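Local coordinates for protein short chain dehydrogenase (Salmonella typhi, PDB 3G1T) that is probably an oxidoreductase of the short-chain dehydrogenase family, using a nicotinamide adenine dinucleotide cofactor bound by its Rossmann fold, at residues A[9-20]-A[34-44]; A[142-153]-A[189-197]. One frame throughout, in Å; residues are numbered along the deposited sequence.

Interaction 1 (A[9-20]-A[34-44]); sequences QDLLQNRIILVT and YARYGATVILL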
loop_
_atom_site.group_PDB
_atom_site.type_symbol
_atom_site.label_atom_id
_atom_site.label_comp_id
_atom_site.label_asym_id
_atom_site.label_seq_id
_atom_site.Cartn_x
_atom_site.Cartn_y
_atom_site.Cartn_z
ATOM N N GLN A 9 -2.336 -21.734 -30.693
ATOM C CA GLN A 9 -3.453 -20.841 -30.830
ATOM C C GLN A 9 -4.594 -21.212 -29.937
ATOM O O GLN A 9 -5.458 -20.386 -29.706
ATOM C CB GLN A 9 -3.874 -20.750 -32.363
ATOM C CG GLN A 9 -4.603 -19.449 -32.705
ATOM C CD GLN A 9 -3.763 -18.222 -32.506
ATOM O OE1 GLN A 9 -2.628 -18.176 -32.937
ATOM N NE2 GLN A 9 -4.312 -17.221 -31.799
ATOM N N ASP A 10 -4.583 -22.452 -29.393
ATOM C CA ASP A 10 -5.634 -22.872 -28.494
ATOM C C ASP A 10 -5.133 -23.009 -27.065
ATOM O O ASP A 10 -5.772 -23.672 -26.228
ATOM C CB ASP A 10 -6.311 -24.163 -28.978
ATOM C CG ASP A 10 -5.381 -25.304 -29.100
ATOM O OD1 ASP A 10 -4.159 -25.099 -29.013
ATOM O OD2 ASP A 10 -5.906 -26.418 -29.258
ATOM N N LEU A 11 -4.042 -22.294 -26.741
ATOM C CA LEU A 11 -3.610 -22.231 -25.300
ATOM C C LEU A 11 -4.741 -22.042 -24.292
ATOM O O LEU A 11 -4.742 -22.745 -23.248
ATOM C CB LEU A 11 -2.579 -21.111 -25.118
ATOM C CG LEU A 11 -1.891 -20.956 -23.737
ATOM C CD1 LEU A 11 -0.901 -22.137 -23.516
ATOM C CD2 LEU A 11 -1.245 -19.609 -23.603
ATOM N N LEU A 12 -5.659 -21.083 -24.555
ATOM C CA LEU A 12 -6.670 -20.694 -23.548
ATOM C C LEU A 12 -8.073 -21.267 -23.862
ATOM O O LEU A 12 -9.090 -20.849 -23.319
ATOM C CB LEU A 12 -6.652 -19.133 -23.441
ATOM C CG LEU A 12 -5.291 -18.601 -22.958
ATOM C CD1 LEU A 12 -5.500 -17.001 -22.824
ATOM C CD2 LEU A 12 -4.765 -19.265 -21.617
ATOM N N GLN A 13 -8.110 -22.276 -24.736
ATOM C CA GLN A 13 -9.401 -22.749 -25.236
ATOM C C GLN A 13 -10.300 -23.140 -24.092
ATOM O O GLN A 13 -9.929 -23.962 -23.198
ATOM C CB GLN A 13 -9.187 -23.956 -26.160
ATOM C CG GLN A 13 -10.478 -24.376 -26.859
ATOM C CD GLN A 13 -11.069 -23.266 -27.770
ATOM O OE1 GLN A 13 -10.377 -22.625 -28.625
ATOM N NE2 GLN A 13 -12.338 -23.028 -27.578
ATOM N N ASN A 14 -11.498 -22.568 -24.086
ATOM C CA ASN A 14 -12.518 -22.761 -23.038
ATOM C C ASN A 14 -12.201 -22.224 -21.666
ATOM O O ASN A 14 -13.001 -22.460 -20.728
ATOM C CB ASN A 14 -12.986 -24.252 -22.891
ATOM C CG ASN A 14 -13.341 -24.891 -24.179
ATOM O OD1 ASN A 14 -13.860 -24.233 -25.040
ATOM N ND2 ASN A 14 -13.077 -26.225 -24.331
ATOM N N ARG A 15 -11.125 -21.438 -21.527
ATOM C CA ARG A 15 -10.834 -20.900 -20.174
ATOM C C ARG A 15 -11.584 -19.596 -20.021
ATOM O O ARG A 15 -11.608 -18.776 -20.949
ATOM C CB ARG A 15 -9.341 -20.752 -19.933
ATOM C CG ARG A 15 -8.708 -22.106 -20.111
ATOM C CD ARG A 15 -7.383 -22.126 -19.501
ATOM N NE ARG A 15 -7.320 -22.141 -18.050
ATOM C CZ ARG A 15 -7.569 -23.221 -17.278
ATOM N NH1 ARG A 15 -8.070 -24.375 -17.739
ATOM N NH2 ARG A 15 -7.367 -23.130 -15.973
ATOM N N ILE A 16 -12.203 -19.428 -18.873
ATOM C CA ILE A 16 -13.166 -18.286 -18.676
ATOM C C ILE A 16 -12.371 -17.187 -17.930
ATOM O O ILE A 16 -11.972 -17.419 -16.774
ATOM C CB ILE A 16 -14.367 -18.709 -17.813
ATOM C CG1 ILE A 16 -15.039 -19.963 -18.458
ATOM C CG2 ILE A 16 -15.364 -17.541 -17.695
ATOM C CD1 ILE A 16 -15.988 -20.711 -17.588
ATOM N N ILE A 17 -12.135 -16.017 -18.538
ATOM C CA ILE A 17 -11.211 -15.062 -17.915
ATOM C C ILE A 17 -11.861 -13.714 -17.888
ATOM O O ILE A 17 -12.311 -13.231 -18.926
ATOM C CB ILE A 17 -9.934 -14.973 -18.712
ATOM C CG1 ILE A 17 -9.391 -16.419 -18.927
ATOM C CG2 ILE A 17 -8.898 -13.937 -18.109
ATOM C CD1 ILE A 17 -8.092 -16.375 -19.700
ATOM N N LEU A 18 -11.900 -13.161 -16.683
ATOM C CA LEU A 18 -12.439 -11.850 -16.436
ATOM C C LEU A 18 -11.302 -10.788 -16.631
ATOM O O LEU A 18 -10.183 -10.905 -16.064
ATOM C CB LEU A 18 -13.011 -11.762 -15.002
ATOM C CG LEU A 18 -13.435 -10.303 -14.692
ATOM C CD1 LEU A 18 -14.654 -9.726 -15.540
ATOM C CD2 LEU A 18 -13.584 -9.901 -13.276
ATOM N N VAL A 19 -11.558 -9.735 -17.434
ATOM C CA VAL A 19 -10.491 -8.732 -17.702
ATOM C C VAL A 19 -11.010 -7.366 -17.318
ATOM O O VAL A 19 -12.016 -6.929 -17.890
ATOM C CB VAL A 19 -10.101 -8.731 -19.245
ATOM C CG1 VAL A 19 -9.172 -7.584 -19.568
ATOM C CG2 VAL A 19 -9.475 -10.080 -19.688
ATOM N N THR A 20 -10.407 -6.724 -16.302
ATOM C CA THR A 20 -10.876 -5.406 -15.860
ATOM C C THR A 20 -10.136 -4.304 -16.667
ATOM O O THR A 20 -9.157 -4.572 -17.336
ATOM C CB THR A 20 -10.770 -5.132 -14.333
ATOM O OG1 THR A 20 -9.409 -4.885 -13.949
ATOM C CG2 THR A 20 -11.427 -6.266 -13.478
ATOM N N TYR A 34 -6.675 -12.640 -25.466
ATOM C CA TYR A 34 -7.228 -13.882 -24.793
ATOM C C TYR A 34 -8.330 -14.578 -25.604
ATOM O O TYR A 34 -8.287 -15.804 -25.753
ATOM C CB TYR A 34 -7.684 -13.583 -23.366
ATOM C CG TYR A 34 -6.618 -13.170 -22.400
ATOM C CD1 TYR A 34 -5.271 -13.491 -22.616
ATOM C CD2 TYR A 34 -6.979 -12.490 -21.239
ATOM C CE1 TYR A 34 -4.275 -13.102 -21.686
ATOM C CE2 TYR A 34 -6.029 -12.103 -20.286
ATOM C CZ TYR A 34 -4.705 -12.421 -20.486
ATOM O OH TYR A 34 -3.804 -12.086 -19.488
ATOM N N ALA A 35 -9.272 -13.799 -26.170
ATOM C CA ALA A 35 -10.309 -14.351 -27.083
ATOM C C ALA A 35 -9.663 -15.026 -28.319
ATOM O O ALA A 35 -10.072 -16.133 -28.731
ATOM C CB ALA A 35 -11.303 -13.272 -27.442
ATOM N N ARG A 36 -8.635 -14.400 -28.898
ATOM C CA ARG A 36 -7.932 -14.997 -30.035
ATOM C C ARG A 36 -7.198 -16.311 -29.751
ATOM O O ARG A 36 -7.051 -17.160 -30.675
ATOM C CB ARG A 36 -6.986 -13.979 -30.647
ATOM C CG ARG A 36 -7.706 -12.833 -31.393
ATOM C CD ARG A 36 -6.764 -11.610 -31.610
ATOM N NE ARG A 36 -7.499 -10.492 -32.242
ATOM C CZ ARG A 36 -7.147 -9.201 -32.167
ATOM N NH1 ARG A 36 -6.093 -8.848 -31.455
ATOM N NH2 ARG A 36 -7.890 -8.258 -32.769
ATOM N N TYR A 37 -6.794 -16.519 -28.489
ATOM C CA TYR A 37 -6.226 -17.812 -28.063
ATOM C C TYR A 37 -7.289 -18.711 -27.445
ATOM O O TYR A 37 -6.926 -19.589 -26.687
ATOM C CB TYR A 37 -5.018 -17.641 -27.097
ATOM C CG TYR A 37 -3.771 -17.239 -27.876
ATOM C CD1 TYR A 37 -2.813 -18.176 -28.217
ATOM C CD2 TYR A 37 -3.631 -15.927 -28.360
ATOM C CE1 TYR A 37 -1.663 -17.830 -28.986
ATOM C CE2 TYR A 37 -2.505 -15.546 -29.129
ATOM C CZ TYR A 37 -1.531 -16.509 -29.443
ATOM O OH TYR A 37 -0.406 -16.139 -30.188
ATOM N N GLY A 38 -8.566 -18.537 -27.764
ATOM C CA GLY A 38 -9.652 -19.508 -27.373
ATOM C C GLY A 38 -10.364 -19.277 -26.077
ATOM O O GLY A 38 -11.376 -19.963 -25.792
ATOM N N ALA A 39 -9.975 -18.207 -25.344
ATOM C CA ALA A 39 -10.708 -17.866 -24.083
ATOM C C ALA A 39 -12.136 -17.460 -24.207
ATOM O O ALA A 39 -12.531 -16.873 -25.224
ATOM C CB ALA A 39 -9.965 -16.794 -23.284
ATOM N N THR A 40 -12.920 -17.740 -23.162
ATOM C CA THR A 40 -14.233 -17.113 -23.011
ATOM C C THR A 40 -14.009 -15.870 -22.105
ATOM O O THR A 40 -13.758 -15.987 -20.891
ATOM C CB THR A 40 -15.262 -18.042 -22.385
ATOM O OG1 THR A 40 -15.527 -19.100 -23.297
ATOM C CG2 THR A 40 -16.606 -17.270 -22.128
ATOM N N VAL A 41 -14.052 -14.682 -22.722
ATOM C CA VAL A 41 -13.580 -13.482 -22.012
ATOM C C VAL A 41 -14.829 -12.798 -21.474
ATOM O O VAL A 41 -15.884 -12.863 -22.096
ATOM C CB VAL A 41 -12.755 -12.571 -22.989
ATOM C CG1 VAL A 41 -12.461 -11.231 -22.335
ATOM C CG2 VAL A 41 -11.441 -13.266 -23.402
ATOM N N ILE A 42 -14.703 -12.229 -20.288
ATOM C CA ILE A 42 -15.703 -11.418 -19.627
ATOM C C ILE A 42 -15.007 -10.088 -19.404
ATOM O O ILE A 42 -13.892 -9.991 -18.823
ATOM C CB ILE A 42 -16.122 -12.010 -18.274
ATOM C CG1 ILE A 42 -16.697 -13.429 -18.452
ATOM C CG2 ILE A 42 -17.299 -11.234 -17.704
ATOM C CD1 ILE A 42 -16.685 -14.150 -17.072
ATOM N N LEU A 43 -15.696 -9.022 -19.843
ATOM C CA LEU A 43 -15.122 -7.676 -19.787
ATOM C C LEU A 43 -15.707 -6.915 -18.631
ATOM O O LEU A 43 -16.898 -6.994 -18.418
ATOM C CB LEU A 43 -15.517 -6.837 -21.018
ATOM C CG LEU A 43 -15.357 -7.538 -22.357
ATOM C CD1 LEU A 43 -15.774 -6.630 -23.532
ATOM C CD2 LEU A 43 -13.962 -7.953 -22.548
ATOM N N LEU A 44 -14.871 -6.189 -17.893
ATOM C CA LEU A 44 -15.360 -5.241 -16.918
ATOM C C LEU A 44 -14.748 -3.863 -17.119
ATOM O O LEU A 44 -13.518 -3.700 -17.375
ATOM C CB LEU A 44 -15.118 -5.735 -15.504
ATOM C CG LEU A 44 -15.742 -5.075 -14.283
ATOM C CD1 LEU A 44 -15.874 -6.183 -13.308
ATOM C CD2 LEU A 44 -14.797 -3.956 -13.731
#
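Q9 lies across the ring of Y37. Its NE2 sits 3.5 Å above the ring plane, over the centre, with amide and ring planes 38° apart. The same NE2 gives a nearly straight hydrogen bond of 3.0 Å to R36 O, which lies in the Q9 amide plane. The bend at chi2 (63°) folds the amide back over the ring. Next, L12 N binds Y37 O, and N14 N binds G38 O. L12 CD1 packs on Y34 CD1 at 3.5 Å. I17 CG2 and V19 CG2 both come to CD2 of that ring, V19 near its plane at the edge. Strands 16-19 and 40-44 run parallel from here, in the first beta-alpha-beta unit of the Rossmann fold. Five backbone bonds join them, starting with T40 N to R15 O at 2.8 Å. I16, L18 and I42 pack on one face: L18 crosses I42 at about a right angle, CD1 to CG2 3.7 Å. Behind these contacts, G38 (phi 91°) closes helix 25-36 with a Schellman motif. A39 N returns to Y34 O, and G38 N to A35 O. Y34 OH is held by Y227 O, and helix 224-231 packs on L12, Y34 and Y37.

Interaction 2 (A[142-153]-A[189-197]); sequences LKSDAGSLVFTS and SLRVNCINP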
loop_
_atom_site.group_PDB
_atom_site.type_symbol
_atom_site.label_atom_id
_atom_site.label_comp_id
_atom_site.label_asym_id
_atom_site.label_seq_id
_atom_site.Cartn_x
_atom_site.Cartn_y
_atom_site.Cartn_z
ATOM N N LEU A 142 -11.545 -20.645 -7.402
ATOM C CA LEU A 142 -11.202 -21.970 -6.858
ATOM C C LEU A 142 -11.867 -23.162 -7.555
ATOM O O LEU A 142 -11.460 -24.323 -7.390
ATOM C CB LEU A 142 -11.436 -21.998 -5.369
ATOM C CG LEU A 142 -10.396 -21.234 -4.532
ATOM C CD1 LEU A 142 -11.103 -21.060 -3.155
ATOM C CD2 LEU A 142 -9.044 -21.899 -4.437
ATOM N N LYS A 143 -12.917 -22.889 -8.326
ATOM C CA LYS A 143 -13.533 -23.913 -9.176
ATOM C C LYS A 143 -12.683 -24.272 -10.414
ATOM O O LYS A 143 -12.960 -25.306 -11.086
ATOM C CB LYS A 143 -14.946 -23.474 -9.611
ATOM C CG LYS A 143 -16.031 -23.229 -8.524
ATOM C CD LYS A 143 -16.267 -24.433 -7.605
ATOM C CE LYS A 143 -17.519 -25.193 -7.938
ATOM N NZ LYS A 143 -17.674 -26.358 -6.952
ATOM N N SER A 144 -11.690 -23.431 -10.777
ATOM C CA SER A 144 -10.778 -23.753 -11.894
ATOM C C SER A 144 -9.828 -24.951 -11.584
ATOM O O SER A 144 -9.404 -25.128 -10.421
ATOM C CB SER A 144 -9.903 -22.538 -12.286
ATOM O OG SER A 144 -9.006 -22.817 -13.375
ATOM N N ASP A 145 -9.421 -25.719 -12.609
ATOM C CA ASP A 145 -8.385 -26.781 -12.398
ATOM C C ASP A 145 -6.995 -26.134 -12.194
ATOM O O ASP A 145 -6.049 -26.732 -11.712
ATOM C CB ASP A 145 -8.308 -27.732 -13.642
ATOM C CG ASP A 145 -7.740 -27.034 -14.905
ATOM O OD1 ASP A 145 -8.271 -25.927 -15.272
ATOM O OD2 ASP A 145 -6.712 -27.512 -15.522
ATOM N N ALA A 146 -6.859 -24.875 -12.595
ATOM C CA ALA A 146 -5.607 -24.164 -12.420
ATOM C C ALA A 146 -5.871 -22.641 -12.588
ATOM O O ALA A 146 -5.520 -22.024 -13.601
ATOM C CB ALA A 146 -4.571 -24.682 -13.425
ATOM N N GLY A 147 -6.463 -22.047 -11.571
ATOM C CA GLY A 147 -6.932 -20.626 -11.659
ATOM C C GLY A 147 -5.722 -19.696 -11.627
ATOM O O GLY A 147 -4.664 -20.004 -11.049
ATOM N N SER A 148 -5.857 -18.530 -12.276
ATOM C CA SER A 148 -4.675 -17.568 -12.318
ATOM C C SER A 148 -5.231 -16.130 -12.088
ATOM O O SER A 148 -6.121 -15.684 -12.813
ATOM C CB SER A 148 -3.956 -17.635 -13.668
ATOM O OG SER A 148 -2.868 -16.687 -13.714
ATOM N N LEU A 149 -4.755 -15.490 -11.037
ATOM C CA LEU A 149 -5.211 -14.122 -10.621
ATOM C C LEU A 149 -3.945 -13.227 -10.824
ATOM O O LEU A 149 -2.814 -13.549 -10.370
ATOM C CB LEU A 149 -5.593 -14.184 -9.132
ATOM C CG LEU A 149 -5.845 -12.841 -8.393
ATOM C CD1 LEU A 149 -7.050 -12.171 -9.044
ATOM C CD2 LEU A 149 -6.177 -13.150 -6.971
ATOM N N VAL A 150 -4.127 -12.161 -11.592
ATOM C CA VAL A 150 -3.005 -11.350 -11.981
ATOM C C VAL A 150 -3.338 -9.921 -11.586
ATOM O O VAL A 150 -4.440 -9.433 -11.911
ATOM C CB VAL A 150 -2.752 -11.429 -13.531
ATOM C CG1 VAL A 150 -1.615 -10.386 -13.904
ATOM C CG2 VAL A 150 -2.308 -12.928 -13.871
ATOM N N PHE A 151 -2.394 -9.261 -10.912
ATOM C CA PHE A 151 -2.508 -7.811 -10.616
ATOM C C PHE A 151 -1.560 -7.021 -11.490
ATOM O O PHE A 151 -0.564 -7.525 -11.968
ATOM C CB PHE A 151 -2.196 -7.519 -9.139
ATOM C CG PHE A 151 -3.173 -8.155 -8.161
ATOM C CD1 PHE A 151 -4.372 -7.527 -7.809
ATOM C CD2 PHE A 151 -2.880 -9.445 -7.627
ATOM C CE1 PHE A 151 -5.307 -8.096 -6.856
ATOM C CE2 PHE A 151 -3.810 -10.028 -6.699
ATOM C CZ PHE A 151 -4.975 -9.415 -6.317
ATOM N N THR A 152 -1.896 -5.726 -11.688
ATOM C CA THR A 152 -0.998 -4.800 -12.431
ATOM C C THR A 152 -0.142 -4.011 -11.451
ATOM O O THR A 152 -0.643 -3.371 -10.529
ATOM C CB THR A 152 -1.862 -3.866 -13.306
ATOM O OG1 THR A 152 -2.636 -4.649 -14.203
ATOM C CG2 THR A 152 -0.874 -2.934 -14.108
ATOM N N SER A 153 1.157 -4.145 -11.628
ATOM C CA SER A 153 2.154 -3.377 -10.847
ATOM C C SER A 153 2.875 -2.337 -11.735
ATOM O O SER A 153 2.359 -1.904 -12.817
ATOM C CB SER A 153 3.173 -4.324 -10.175
ATOM O OG SER A 153 3.881 -3.583 -9.156
ATOM N N SER A 189 -5.032 -24.712 -5.981
ATOM C CA SER A 189 -5.141 -24.731 -7.453
ATOM C C SER A 189 -5.036 -23.316 -8.050
ATOM O O SER A 189 -4.904 -23.175 -9.276
ATOM C CB SER A 189 -6.488 -25.316 -7.867
ATOM O OG SER A 189 -7.569 -24.532 -7.371
ATOM N N LEU A 190 -4.970 -22.324 -7.166
ATOM C CA LEU A 190 -4.923 -20.877 -7.573
ATOM C C LEU A 190 -3.549 -20.304 -7.430
ATOM O O LEU A 190 -3.006 -20.249 -6.322
ATOM C CB LEU A 190 -5.862 -20.053 -6.670
ATOM C CG LEU A 190 -6.035 -18.539 -6.963
ATOM C CD1 LEU A 190 -6.369 -18.058 -8.496
ATOM C CD2 LEU A 190 -7.080 -17.986 -5.891
ATOM N N ARG A 191 -2.985 -19.787 -8.555
ATOM C CA ARG A 191 -1.758 -19.051 -8.500
ATOM C C ARG A 191 -2.000 -17.545 -8.657
ATOM O O ARG A 191 -3.055 -17.112 -9.236
ATOM C CB ARG A 191 -0.793 -19.531 -9.549
ATOM C CG ARG A 191 -1.284 -19.315 -10.979
ATOM C CD ARG A 191 -0.372 -20.062 -11.945
ATOM N NE ARG A 191 -0.735 -19.902 -13.397
ATOM C CZ ARG A 191 -1.733 -20.532 -14.008
ATOM N NH1 ARG A 191 -1.965 -20.324 -15.335
ATOM N NH2 ARG A 191 -2.513 -21.366 -13.340
ATOM N N VAL A 192 -1.100 -16.775 -8.057
ATOM C CA VAL A 192 -1.407 -15.269 -7.941
ATOM C C VAL A 192 -0.132 -14.547 -8.215
ATOM O O VAL A 192 0.851 -14.798 -7.526
ATOM C CB VAL A 192 -1.864 -14.897 -6.486
ATOM C CG1 VAL A 192 -2.351 -13.442 -6.406
ATOM C CG2 VAL A 192 -2.921 -15.915 -5.978
ATOM N N ASN A 193 -0.133 -13.546 -9.109
ATOM C CA ASN A 193 1.166 -12.940 -9.475
ATOM C C ASN A 193 0.923 -11.530 -9.947
ATOM O O ASN A 193 -0.230 -11.175 -10.106
ATOM C CB ASN A 193 1.760 -13.679 -10.662
ATOM C CG ASN A 193 2.221 -15.068 -10.288
ATOM O OD1 ASN A 193 3.266 -15.218 -9.638
ATOM N ND2 ASN A 193 1.452 -16.101 -10.704
ATOM N N CYS A 194 1.982 -10.740 -10.028
ATOM C CA CYS A 194 1.837 -9.398 -10.679
ATOM C C CYS A 194 2.527 -9.270 -12.024
ATOM O O CYS A 194 3.552 -9.955 -12.273
ATOM C CB CYS A 194 2.483 -8.350 -9.777
ATOM S SG CYS A 194 1.438 -7.878 -8.334
ATOM N N ILE A 195 1.997 -8.372 -12.861
ATOM C CA ILE A 195 2.691 -7.936 -14.115
ATOM C C ILE A 195 2.967 -6.414 -14.097
ATOM O O ILE A 195 2.048 -5.613 -13.791
ATOM C CB ILE A 195 1.843 -8.272 -15.380
ATOM C CG1 ILE A 195 1.791 -9.770 -15.614
ATOM C CG2 ILE A 195 2.460 -7.571 -16.699
ATOM C CD1 ILE A 195 1.282 -10.184 -17.007
ATOM N N ASN A 196 4.223 -6.061 -14.385
ATOM C CA ASN A 196 4.636 -4.648 -14.635
ATOM C C ASN A 196 4.727 -4.452 -16.149
ATOM O O ASN A 196 5.690 -4.934 -16.754
ATOM C CB ASN A 196 5.983 -4.374 -13.979
ATOM C CG ASN A 196 6.587 -3.025 -14.437
ATOM O OD1 ASN A 196 5.850 -2.126 -14.832
ATOM N ND2 ASN A 196 7.931 -2.925 -14.460
ATOM N N PRO A 197 3.762 -3.723 -16.764
ATOM C CA PRO A 197 3.850 -3.672 -18.224
ATOM C C PRO A 197 5.102 -2.935 -18.702
ATOM O O PRO A 197 5.488 -3.134 -19.846
ATOM C CB PRO A 197 2.583 -2.930 -18.674
ATOM C CG PRO A 197 2.046 -2.275 -17.514
ATOM C CD PRO A 197 2.625 -2.954 -16.256
HETATM O O HOH W 1 -9.651 -25.700 -5.891
HETATM O O HOH W 2 -8.270 -22.841 -9.121
HETATM O O HOH W 3 -1.201 -15.543 -11.646
#
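R191 lays its guanidinium over S148, whose CB lies 3.6 Å from the plane, under its centre. The chain starts between backbone N and carbonyl carbon (chi1 63°) and then runs extended, so the head reaches back to A146. There NH2 bonds to A146 O at 3.1 Å, from above the carbonyl plane and bent (137°). On the opposite sheet face, with L149 and F151, L190 CD1 fills the hollow over G147, 3.6 Å from G147 C, where no side chain stands in the way. L149 lies alongside V192, and V192 CG1 settles into the notch between L149 CD2 and the F151 ring edge, 3.7 Å from CE2. C194 SG then rests on F151 CB, also at 3.7 Å. V150 and I195 cross at a slant on the R191 face, CG1 to CG1. A water there is held by S148 OG, L149 O and N193 ND2; S148 OG also bonds L230 O, and N193 OD1 takes M241 N. Helices 116-142 and 165-185 cover the F151 face. Backbone bonds link the strands from G147 O to S153 N. This is a beta-alpha-beta crossover, parallel strands 147-152 and 190-196 joined through helix 165-185, in the Rossmann fold of short-chain dehydrogenases.

How the interactions relate
Interactions 1 and 2 belong to one seven-stranded parallel sheet, their centres 14 Å apart. Strand 97-99 runs between them, bonded through its backbone to 16-19 and to 147-152. The contacts also touch directly. R15 NH1 forms a 2.9 Å salt bridge with D145 OD1. R15 NH2 makes a weak hydrogen bond (3.2 Å) to A146 O, which R191 NH2 binds too. The D96 carboxylate takes bonds from I16 N and S144 OG. A magnesium ion lies about 4 Å from the side chains of R15 and D145, too far for direct coordination. This tie is at the N-terminal ends of the strands; in this family cofactor and active site lie at the C-terminal ends, here probably near T20 and S153.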